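Local coordinates for protein phosphodiesterase (Candida albicans, PDB 6CPU) that belongs to the cyclic nucleotide phosphodiesterase family of the HD clan, a mostly helical protein modelled with zinc and magnesium ions, at residues Leu230-Cys233 against Val234-Ile238; Phe261-Arg264 against Asp265-Asn269; Phe276-Ala279 against Val280-Gln284; Asp462-Asn465 against Val466-Leu470. All coordinates share one frame; numbering follows the deposited sequence.

Contact 1: Leu230-Cys233 against Val234-Ile238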
loop_
_atom_site.group_PDB
_atom_site.type_symbol
_atom_site.label_atom_id
_atom_site.label_comp_id
_atom_site.label_asym_id
_atom_site.label_seq_id
_atom_site.Cartn_x
_atom_site.Cartn_y
_atom_site.Cartn_z
ATOM N N LEU A 230 5.546 10.071 -2.455
ATOM C CA LEU A 230 4.794 8.947 -3.011
ATOM C C LEU A 230 3.295 9.225 -3.093
ATOM O O LEU A 230 2.625 8.809 -4.043
ATOM C CB LEU A 230 5.087 7.670 -2.221
ATOM C CG LEU A 230 6.509 7.134 -2.464
ATOM C CD1 LEU A 230 6.950 6.204 -1.333
ATOM C CD2 LEU A 230 6.636 6.450 -3.829
ATOM N N VAL A 231 2.769 9.948 -2.111
ATOM C CA VAL A 231 1.373 10.392 -2.152
ATOM C C VAL A 231 1.134 11.203 -3.423
ATOM O O VAL A 231 0.148 10.979 -4.156
ATOM C CB VAL A 231 1.016 11.237 -0.908
ATOM C CG1 VAL A 231 -0.323 11.965 -1.079
ATOM C CG2 VAL A 231 0.980 10.352 0.326
ATOM N N TYR A 232 2.028 12.149 -3.689
ATOM C CA TYR A 232 1.860 12.990 -4.880
ATOM C C TYR A 232 1.992 12.185 -6.168
ATOM O O TYR A 232 1.269 12.437 -7.118
ATOM C CB TYR A 232 2.832 14.158 -4.893
ATOM C CG TYR A 232 2.398 15.216 -5.880
ATOM C CD1 TYR A 232 2.974 15.297 -7.150
ATOM C CD2 TYR A 232 1.395 16.122 -5.552
ATOM C CE1 TYR A 232 2.570 16.267 -8.063
ATOM C CE2 TYR A 232 0.988 17.099 -6.455
ATOM C CZ TYR A 232 1.575 17.166 -7.709
ATOM O OH TYR A 232 1.161 18.136 -8.619
ATOM N N CYS A 233 2.918 11.224 -6.201
ATOM C CA CYS A 233 3.023 10.312 -7.338
ATOM C C CYS A 233 1.714 9.586 -7.635
ATOM O O CYS A 233 1.309 9.474 -8.795
ATOM C CB CYS A 233 4.137 9.290 -7.127
ATOM S SG CYS A 233 5.815 9.981 -7.128
ATOM N N VAL A 234 1.044 9.092 -6.595
ATOM C CA VAL A 234 -0.245 8.454 -6.784
ATOM C C VAL A 234 -1.251 9.449 -7.378
ATOM O O VAL A 234 -1.990 9.113 -8.297
ATOM C CB VAL A 234 -0.798 7.878 -5.467
ATOM C CG1 VAL A 234 -2.195 7.306 -5.679
ATOM C CG2 VAL A 234 0.116 6.786 -4.934
ATOM N N TYR A 235 -1.264 10.672 -6.860
ATOM C CA TYR A 235 -2.164 11.698 -7.373
ATOM C C TYR A 235 -1.929 11.921 -8.879
ATOM O O TYR A 235 -2.874 11.948 -9.655
ATOM C CB TYR A 235 -2.017 13.008 -6.581
ATOM C CG TYR A 235 -2.483 14.217 -7.353
ATOM C CD1 TYR A 235 -3.831 14.424 -7.612
ATOM C CD2 TYR A 235 -1.566 15.127 -7.877
ATOM C CE1 TYR A 235 -4.258 15.532 -8.350
ATOM C CE2 TYR A 235 -1.982 16.230 -8.605
ATOM C CZ TYR A 235 -3.326 16.424 -8.844
ATOM O OH TYR A 235 -3.720 17.532 -9.579
ATOM N N LEU A 236 -0.670 12.055 -9.279
ATOM C CA LEU A 236 -0.334 12.257 -10.693
ATOM C C LEU A 236 -0.910 11.152 -11.575
ATOM O O LEU A 236 -1.537 11.417 -12.605
ATOM C CB LEU A 236 1.185 12.324 -10.878
ATOM C CG LEU A 236 1.850 13.580 -10.334
ATOM C CD1 LEU A 236 3.359 13.436 -10.378
ATOM C CD2 LEU A 236 1.385 14.823 -11.088
ATOM N N MET A 237 -0.735 9.908 -11.145
ATOM C CA MET A 237 -1.179 8.765 -11.932
ATOM C C MET A 237 -2.682 8.561 -11.969
ATOM O O MET A 237 -3.257 8.323 -13.040
ATOM C CB MET A 237 -0.468 7.513 -11.451
ATOM C CG MET A 237 0.992 7.543 -11.819
ATOM S SD MET A 237 1.885 6.069 -11.332
ATOM C CE MET A 237 2.255 6.408 -9.611
ATOM N N ILE A 238 -3.335 8.676 -10.818
ATOM C CA ILE A 238 -4.778 8.487 -10.765
ATOM C C ILE A 238 -5.542 9.655 -11.395
ATOM O O ILE A 238 -6.518 9.429 -12.113
ATOM C CB ILE A 238 -5.267 8.223 -9.325
ATOM C CG1 ILE A 238 -4.596 6.964 -8.757
ATOM C CG2 ILE A 238 -6.777 8.093 -9.285
ATOM C CD1 ILE A 238 -5.007 5.657 -9.400
#
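Over one face of the Y232 ring lies a single atom of its neighbour, Y235 CD2, offset toward the rim and 3.5 Å from Y232 CE2. The planes are inclined at 54° with centroids 5.1 Å apart, so the pair is oblique, neither a stack nor a T-shape. Both side chains run side by side and point the same way, because each has CG anti to its backbone N (chi1 -164° in Y232, and likewise in Y235). L236 approaches obliquely from the same side as Y235, beyond the CE1 rim, its CD2 lying 3.6 Å from Y232 CE1. The i+3 and i+4 neighbours thus both pack against one side of the Y232 ring, and its hydroxyl is satisfied by the backbone oxygen of T318.

On another side of the helix, M237 folds back at chi3 (-83°), which brings its CE to 3.3 Å from the carbonyl oxygen of C233 and 4.2 Å from C233 CB. Beneath these side chains the backbone bonds follow the i to i+4 pattern: N of V234, Y235, L236 and M237 donate, nearly straight, to O of L230, V231, Y232 and C233. L230 and V234 turn to helix 276-292, V231 to helix 253-264, and C233 with M237 to V215 of helix 205-216. Regular bonding with side chains covered on several sides marks a buried alpha-helical turn, packed among these three helices of a mainly helical protein.

Contact 2: Phe261-Arg264 against Asp265-Asn269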
loop_
_atom_site.group_PDB
_atom_site.type_symbol
_atom_site.label_atom_id
_atom_site.label_comp_id
_atom_site.label_asym_id
_atom_site.label_seq_id
_atom_site.Cartn_x
_atom_site.Cartn_y
_atom_site.Cartn_z
ATOM N N PHE A 261 -4.167 9.791 1.220
ATOM C CA PHE A 261 -3.713 9.762 2.620
ATOM C C PHE A 261 -4.339 8.594 3.372
ATOM O O PHE A 261 -3.665 7.903 4.149
ATOM C CB PHE A 261 -4.031 11.069 3.348
ATOM C CG PHE A 261 -2.932 12.078 3.306
ATOM C CD1 PHE A 261 -2.743 12.875 2.191
ATOM C CD2 PHE A 261 -2.116 12.272 4.412
ATOM C CE1 PHE A 261 -1.738 13.823 2.156
ATOM C CE2 PHE A 261 -1.107 13.220 4.385
ATOM C CZ PHE A 261 -0.912 13.991 3.251
ATOM N N ILE A 262 -5.631 8.378 3.138
ATOM C CA ILE A 262 -6.368 7.264 3.731
ATOM C C ILE A 262 -5.767 5.927 3.306
ATOM O O ILE A 262 -5.582 5.055 4.142
ATOM C CB ILE A 262 -7.868 7.263 3.309
ATOM C CG1 ILE A 262 -8.681 8.422 3.904
ATOM C CG2 ILE A 262 -8.535 5.927 3.600
ATOM C CD1 ILE A 262 -8.081 9.172 5.043
ATOM N N VAL A 263 -5.429 5.793 2.020
ATOM C CA VAL A 263 -4.781 4.574 1.517
ATOM C C VAL A 263 -3.416 4.381 2.177
ATOM O O VAL A 263 -3.112 3.288 2.668
ATOM C CB VAL A 263 -4.594 4.600 -0.024
ATOM C CG1 VAL A 263 -3.711 3.444 -0.476
ATOM C CG2 VAL A 263 -5.934 4.540 -0.735
ATOM N N ARG A 264 -2.601 5.429 2.197
ATOM C CA ARG A 264 -1.266 5.345 2.829
ATOM C C ARG A 264 -1.379 4.875 4.281
ATOM O O ARG A 264 -0.597 4.027 4.736
ATOM C CB ARG A 264 -0.535 6.682 2.745
ATOM C CG ARG A 264 0.853 6.658 3.338
ATOM C CD ARG A 264 1.541 7.993 3.188
ATOM N NE ARG A 264 1.113 8.962 4.201
ATOM C CZ ARG A 264 1.641 10.168 4.364
ATOM N NH1 ARG A 264 2.587 10.606 3.548
ATOM N NH2 ARG A 264 1.222 10.951 5.352
ATOM N N ASP A 265 -2.384 5.388 4.990
ATOM C CA ASP A 265 -2.640 5.010 6.382
ATOM C C ASP A 265 -2.999 3.524 6.601
ATOM O O ASP A 265 -2.906 3.036 7.729
ATOM C CB ASP A 265 -3.753 5.894 6.993
ATOM C CG ASP A 265 -3.303 7.330 7.277
ATOM O OD1 ASP A 265 -2.079 7.611 7.269
ATOM O OD2 ASP A 265 -4.193 8.201 7.518
ATOM N N THR A 266 -3.379 2.807 5.547
ATOM C CA THR A 266 -3.665 1.387 5.667
ATOM C C THR A 266 -2.433 0.514 5.437
ATOM O O THR A 266 -2.510 -0.686 5.643
ATOM C CB THR A 266 -4.766 0.913 4.705
ATOM O OG1 THR A 266 -4.309 0.985 3.353
ATOM C CG2 THR A 266 -6.028 1.758 4.873
ATOM N N TYR A 267 -1.331 1.116 4.989
ATOM C CA TYR A 267 -0.078 0.388 4.789
ATOM C C TYR A 267 0.800 0.540 6.016
ATOM O O TYR A 267 0.806 1.586 6.649
ATOM C CB TYR A 267 0.631 0.891 3.513
ATOM C CG TYR A 267 0.032 0.314 2.255
ATOM C CD1 TYR A 267 -0.923 1.000 1.520
ATOM C CD2 TYR A 267 0.418 -0.946 1.798
ATOM C CE1 TYR A 267 -1.492 0.446 0.386
ATOM C CE2 TYR A 267 -0.156 -1.502 0.663
ATOM C CZ TYR A 267 -1.102 -0.809 -0.045
ATOM O OH TYR A 267 -1.656 -1.392 -1.190
ATOM N N LYS A 268 1.519 -0.514 6.382
ATOM C CA LYS A 268 2.373 -0.472 7.578
ATOM C C LYS A 268 3.773 0.060 7.237
ATOM O O LYS A 268 4.531 -0.604 6.523
ATOM C CB LYS A 268 2.457 -1.871 8.186
ATOM C CG LYS A 268 1.092 -2.312 8.677
ATOM C CD LYS A 268 1.076 -3.744 9.129
ATOM C CE LYS A 268 -0.095 -4.042 10.051
ATOM N NZ LYS A 268 -1.352 -3.367 9.668
ATOM N N ASN A 269 4.108 1.241 7.762
ATOM C CA ASN A 269 5.309 1.960 7.348
ATOM C C ASN A 269 6.589 1.256 7.698
ATOM O O ASN A 269 7.596 1.454 7.031
ATOM C CB ASN A 269 5.382 3.319 8.016
ATOM C CG ASN A 269 4.296 4.223 7.561
ATOM O OD1 ASN A 269 3.121 3.978 7.858
ATOM N ND2 ASN A 269 4.660 5.262 6.829
HETATM O O HOH W 1 -1.357 9.368 5.402
HETATM O O HOH W 2 2.022 4.035 5.245
#
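Backbone bonds between F261-R264 and D265-N269 record how the helix stops. N of D265 still donates to O of F261 at 2.9 Å in the i to i+4 manner, but the next two bonds shorten to i to i+3: T266 N reaches V263 O, and Y267 N reaches R264 O at 3.0 Å. The latter closes a type I beta turn from R264 to Y267, and its donor stands well above the carbonyl plane.

Among side-chain hydrogen bonds, T266 OG1 donates to V263 O at 2.7 Å, in the carbonyl plane and on a lone pair. The T266 backbone N approaches the same oxygen from 58° out of that plane, so one residue grips V263 O twice. A chi1 of 68°, placing OG1 between the backbone N and the carbonyl carbon, makes this possible.

Two waters extend the polar network. One accepts from R264 NE at 2.8 Å and lies within donating distance of both F261 O and D265 OD1; the other lies between R264 O and N269 OD1. R264 NE and D265 OD1 are 4.6 Å apart, with the first water near both; the guanidinium has its salt bridge with D228, while T36 also bonds D265.

Apolar contact is limited to V263 CG1, in plane at the edge of the Y267 ring, 3.8 Å from CE1.

This helix end packs on helix 377-394 through V263 and T266, and on F276 of helix 276-292 through R264 and Y267; R264 also meets V231 of helix 227-242.

Contact 3: Phe276-Ala279 against Val280-Gln284. With ZN (zinc ion), chain B.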
loop_
_atom_site.group_PDB
_atom_site.type_symbol
_atom_site.label_atom_id
_atom_site.label_comp_id
_atom_site.label_asym_id
_atom_site.label_seq_id
_atom_site.Cartn_x
_atom_site.Cartn_y
_atom_site.Cartn_z
ATOM N N PHE A 276 3.693 1.214 1.695
ATOM C CA PHE A 276 3.051 2.097 0.710
ATOM C C PHE A 276 3.955 2.296 -0.517
ATOM O O PHE A 276 3.467 2.374 -1.636
ATOM C CB PHE A 276 2.749 3.417 1.374
ATOM C CG PHE A 276 2.068 4.406 0.489
ATOM C CD1 PHE A 276 0.838 4.120 -0.064
ATOM C CD2 PHE A 276 2.635 5.662 0.275
ATOM C CE1 PHE A 276 0.207 5.049 -0.878
ATOM C CE2 PHE A 276 1.994 6.599 -0.522
ATOM C CZ PHE A 276 0.788 6.288 -1.093
ATOM N N ARG A 277 5.263 2.324 -0.299
ATOM C CA ARG A 277 6.228 2.456 -1.411
ATOM C C ARG A 277 6.076 1.316 -2.436
ATOM O O ARG A 277 6.103 1.581 -3.643
ATOM C CB ARG A 277 7.668 2.579 -0.892
ATOM C CG ARG A 277 8.760 2.642 -1.964
ATOM C CD ARG A 277 10.147 2.907 -1.396
ATOM N NE ARG A 277 10.189 4.201 -0.729
ATOM C CZ ARG A 277 10.088 4.409 0.576
ATOM N NH1 ARG A 277 10.021 3.399 1.446
ATOM N NH2 ARG A 277 10.078 5.650 1.022
ATOM N N HIS A 278 5.893 0.082 -1.960
ATOM C CA HIS A 278 5.638 -1.080 -2.838
ATOM C C HIS A 278 4.346 -0.917 -3.612
ATOM O O HIS A 278 4.298 -1.182 -4.807
ATOM C CB HIS A 278 5.629 -2.406 -2.045
ATOM C CG HIS A 278 5.121 -3.592 -2.819
ATOM N ND1 HIS A 278 5.748 -4.078 -3.949
ATOM C CD2 HIS A 278 4.044 -4.394 -2.615
ATOM C CE1 HIS A 278 5.076 -5.123 -4.407
ATOM N NE2 HIS A 278 4.036 -5.338 -3.618
ATOM N N ALA A 279 3.284 -0.482 -2.927
ATOM C CA ALA A 279 2.008 -0.253 -3.580
ATOM C C ALA A 279 2.134 0.750 -4.730
ATOM O O ALA A 279 1.588 0.534 -5.834
ATOM C CB ALA A 279 0.968 0.228 -2.575
ATOM N N VAL A 280 2.838 1.846 -4.461
ATOM C CA VAL A 280 2.996 2.904 -5.438
ATOM C C VAL A 280 3.897 2.428 -6.598
ATOM O O VAL A 280 3.628 2.722 -7.747
ATOM C CB VAL A 280 3.520 4.201 -4.792
ATOM C CG1 VAL A 280 3.747 5.266 -5.854
ATOM C CG2 VAL A 280 2.524 4.706 -3.738
ATOM N N ASP A 281 4.918 1.653 -6.274
ATOM C CA ASP A 281 5.742 1.003 -7.291
ATOM C C ASP A 281 4.921 0.110 -8.223
ATOM O O ASP A 281 5.046 0.200 -9.450
ATOM C CB ASP A 281 6.822 0.183 -6.616
ATOM C CG ASP A 281 7.801 -0.392 -7.601
ATOM O OD1 ASP A 281 8.468 0.402 -8.301
ATOM O OD2 ASP A 281 7.898 -1.628 -7.657
ATOM N N VAL A 282 4.071 -0.745 -7.655
ATOM C CA VAL A 282 3.206 -1.627 -8.447
ATOM C C VAL A 282 2.204 -0.835 -9.287
ATOM O O VAL A 282 1.939 -1.157 -10.464
ATOM C CB VAL A 282 2.473 -2.673 -7.547
ATOM C CG1 VAL A 282 1.427 -3.447 -8.329
ATOM C CG2 VAL A 282 3.476 -3.634 -6.929
ATOM N N LEU A 283 1.658 0.220 -8.706
ATOM C CA LEU A 283 0.772 1.120 -9.439
ATOM C C LEU A 283 1.512 1.731 -10.645
ATOM O O LEU A 283 0.988 1.784 -11.765
ATOM C CB LEU A 283 0.273 2.234 -8.506
ATOM C CG LEU A 283 -0.378 3.465 -9.135
ATOM C CD1 LEU A 283 -1.655 3.084 -9.853
ATOM C CD2 LEU A 283 -0.665 4.527 -8.087
ATOM N N GLN A 284 2.726 2.183 -10.389
ATOM C CA GLN A 284 3.551 2.830 -11.417
ATOM C C GLN A 284 3.935 1.866 -12.541
ATOM O O GLN A 284 3.974 2.269 -13.706
ATOM C CB GLN A 284 4.794 3.435 -10.778
ATOM C CG GLN A 284 5.548 4.428 -11.669
ATOM C CD GLN A 284 6.734 3.815 -12.414
ATOM O OE1 GLN A 284 7.009 2.605 -12.327
ATOM N NE2 GLN A 284 7.479 4.671 -13.110
HETATM ZN ZN ZN B . 2.426 -6.813 -3.712
HETATM O O HOH W 3 8.038 -3.150 -5.370
HETATM O O HOH W 4 4.012 -8.143 -2.935
HETATM O O HOH W 5 1.191 -8.590 -3.656
#
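The first turns of helix 276-292 contribute H278 to the zinc site, where H349, D350 and D462 are the other protein ligands. H278 NE2 binds the zinc ion at 2.2 Å, and two waters also coordinate the metal. The opposite ring nitrogen, ND1, donates in the ring plane to a third water at 2.9 Å, and that water donates to D281 OD2 at 2.8 Å. One residue therefore uses both nitrogens, with D281, one turn further on, as second shell. CG anti to the backbone N (chi1 169°) directs the imidazole from the helix to the metal, and V282 CG2 comes obliquely against the ring, 3.3 Å from H278 CE1.

Elsewhere on the helix, V280 CG2 lies over one face of the F276 ring in a CH-pi contact, 3.7 Å from the centroid and 16° off the normal. Regular i to i+4 bonds carry these side chains; V282 N, for example, donates to H278 O with an N-H...O angle of 165°. The V280 side reaches L230 and V234 of helix 227-242, whereas D281 forms a salt bridge with R468.

The zinc bond at NE2 and the in-plane water at ND1 together probably hold the ring's rotation. With ND1 acting as donor to the water, NE2 is left to give its lone pair to the zinc ion.

Contact 4: Asp462-Asn465 against Val466-Leu470. With ZN (zinc ion), chain B.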
loop_
_atom_site.group_PDB
_atom_site.type_symbol
_atom_site.label_atom_id
_atom_site.label_comp_id
_atom_site.label_asym_id
_atom_site.label_seq_id
_atom_site.Cartn_x
_atom_site.Cartn_y
_atom_site.Cartn_z
ATOM N N ASP A 462 3.079 -6.595 -9.863
ATOM C CA ASP A 462 3.425 -7.005 -8.505
ATOM C C ASP A 462 4.807 -7.659 -8.406
ATOM O O ASP A 462 5.497 -7.494 -7.396
ATOM C CB ASP A 462 2.356 -7.943 -7.954
ATOM C CG ASP A 462 2.479 -8.168 -6.459
ATOM O OD1 ASP A 462 2.865 -7.241 -5.691
ATOM O OD2 ASP A 462 2.162 -9.301 -6.059
ATOM N N ILE A 463 5.221 -8.398 -9.440
ATOM C CA ILE A 463 6.541 -9.054 -9.423
ATOM C C ILE A 463 7.532 -8.371 -10.374
ATOM O O ILE A 463 8.444 -9.013 -10.904
ATOM C CB ILE A 463 6.449 -10.581 -9.718
ATOM C CG1 ILE A 463 5.935 -10.864 -11.133
ATOM C CG2 ILE A 463 5.554 -11.268 -8.697
ATOM C CD1 ILE A 463 6.315 -12.247 -11.632
ATOM N N SER A 464 7.380 -7.060 -10.554
ATOM C CA SER A 464 8.149 -6.321 -11.562
ATOM C C SER A 464 9.549 -5.914 -11.115
ATOM O O SER A 464 10.301 -5.351 -11.918
ATOM C CB SER A 464 7.361 -5.087 -12.012
ATOM O OG SER A 464 7.242 -4.152 -10.951
ATOM N N ASN A 465 9.924 -6.198 -9.867
ATOM C CA ASN A 465 11.233 -5.812 -9.367
ATOM C C ASN A 465 12.371 -6.329 -10.255
ATOM O O ASN A 465 13.332 -5.602 -10.499
ATOM C CB ASN A 465 11.462 -6.324 -7.953
ATOM C CG ASN A 465 10.638 -5.588 -6.915
ATOM O OD1 ASN A 465 9.914 -4.626 -7.209
ATOM N ND2 ASN A 465 10.761 -6.029 -5.682
ATOM N N VAL A 466 12.260 -7.579 -10.711
ATOM C CA VAL A 466 13.283 -8.165 -11.600
ATOM C C VAL A 466 13.289 -7.581 -13.020
ATOM O O VAL A 466 14.256 -7.807 -13.756
ATOM C CB VAL A 466 13.199 -9.712 -11.682
ATOM C CG1 VAL A 466 13.465 -10.324 -10.313
ATOM C CG2 VAL A 466 11.871 -10.179 -12.254
ATOM N N THR A 467 12.217 -6.876 -13.401
ATOM C CA THR A 467 12.099 -6.204 -14.703
ATOM C C THR A 467 12.518 -4.720 -14.698
ATOM O O THR A 467 12.543 -4.084 -15.751
ATOM C CB THR A 467 10.668 -6.286 -15.278
ATOM O OG1 THR A 467 9.784 -5.419 -14.552
ATOM C CG2 THR A 467 10.129 -7.713 -15.239
ATOM N N ARG A 468 12.822 -4.165 -13.527
ATOM C CA ARG A 468 13.385 -2.816 -13.454
ATOM C C ARG A 468 14.866 -2.887 -13.790
ATOM O O ARG A 468 15.492 -3.932 -13.583
ATOM C CB ARG A 468 13.272 -2.226 -12.046
ATOM C CG ARG A 468 11.859 -2.163 -11.472
ATOM C CD ARG A 468 10.972 -1.182 -12.200
ATOM N NE ARG A 468 9.728 -0.948 -11.453
ATOM C CZ ARG A 468 8.770 -0.103 -11.833
ATOM N NH1 ARG A 468 8.892 0.604 -12.958
ATOM N NH2 ARG A 468 7.672 0.044 -11.090
ATOM N N PRO A 469 15.448 -1.766 -14.249
ATOM C CA PRO A 469 16.900 -1.729 -14.436
ATOM C C PRO A 469 17.690 -2.158 -13.201
ATOM O O PRO A 469 17.253 -1.968 -12.060
ATOM C CB PRO A 469 17.165 -0.268 -14.799
ATOM C CG PRO A 469 15.932 0.127 -15.536
ATOM C CD PRO A 469 14.807 -0.554 -14.784
ATOM N N LEU A 470 18.862 -2.723 -13.457
ATOM C CA LEU A 470 19.645 -3.457 -12.469
ATOM C C LEU A 470 19.818 -2.796 -11.104
ATOM O O LEU A 470 19.633 -3.456 -10.083
ATOM C CB LEU A 470 21.027 -3.782 -13.057
ATOM C CG LEU A 470 21.966 -4.682 -12.252
ATOM C CD1 LEU A 470 21.312 -6.006 -11.883
ATOM C CD2 LEU A 470 23.241 -4.925 -13.053
HETATM ZN ZN ZN B . 2.426 -6.813 -3.712
HETATM O O HOH W 5 1.191 -8.590 -3.656
HETATM O O HOH W 6 9.131 -2.934 -9.485
HETATM O O HOH W 4 4.012 -8.143 -2.935
#
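S464 and N465, with V466 beside them, are the residues most enclosed by this turn, and the carbonyl oxygen of S464 is its hub. T467 OG1 donates to S464 O at 2.7 Å, in the carbonyl plane on a lone pair, whereas T467 N reaches the same oxygen at 2.9 Å from 59° out of that plane. T467 holds OG1 between its backbone N and carbonyl carbon (chi1 73°), which lets hydroxyl and amide converge on one acceptor. R468 N adds only weak bonds, to S464 O and to N465 O.

The side chains of S464 and N465 meet R468 through water. One molecule donates to S464 OG at 2.7 Å and to N465 OD1 at 2.9 Å, and accepts from R468 NE at 2.9 Å. Direct approach is looser, S464 OG standing 4.1 Å from NE. The S464 hydroxyl has a further partner in A461 O, and the R468 guanidinium is held by W218 O and Q284 beside its salt bridge to D281, so the water joins three polar side chains, two of which have further partners. V466 turns elsewhere: its CG2 rests 3.9 Å from I463 O.

Upstream, D462 OD1 binds the zinc ion at 2.1 Å and OD2 accepts from a zinc-bound water.

The turn links helix 446-462, ending at the metal ligand, to helix 470-495, with P469 at its N-cap position. I463 and V466 pack on helix 525-547, T467 also on helix 552-569, and S464 and R468 on A285 of helix 276-292.

From the N terminus the four contacts follow in series, none nested in or crossing another, each joining neighbouring residues within one turn or helix. Contact 1 lies within helix 227-242, contact 2 closes the end of helix 253-264, and contact 3 begins helix 276-292. These three touch pairwise: V234 CG2 meets V280 CG2 at 3.4 Å, V231 packs on R264 and F261, and Y267 OH lies 3.4 Å from A279 CB. Contact 4, far along the chain, turns between helices 446-462 and 470-495 and reaches only contact 3, through a probable hydrogen bond between Q284 OE1 and R468 NH1 at 2.8 Å and through the shared zinc ion with its two waters.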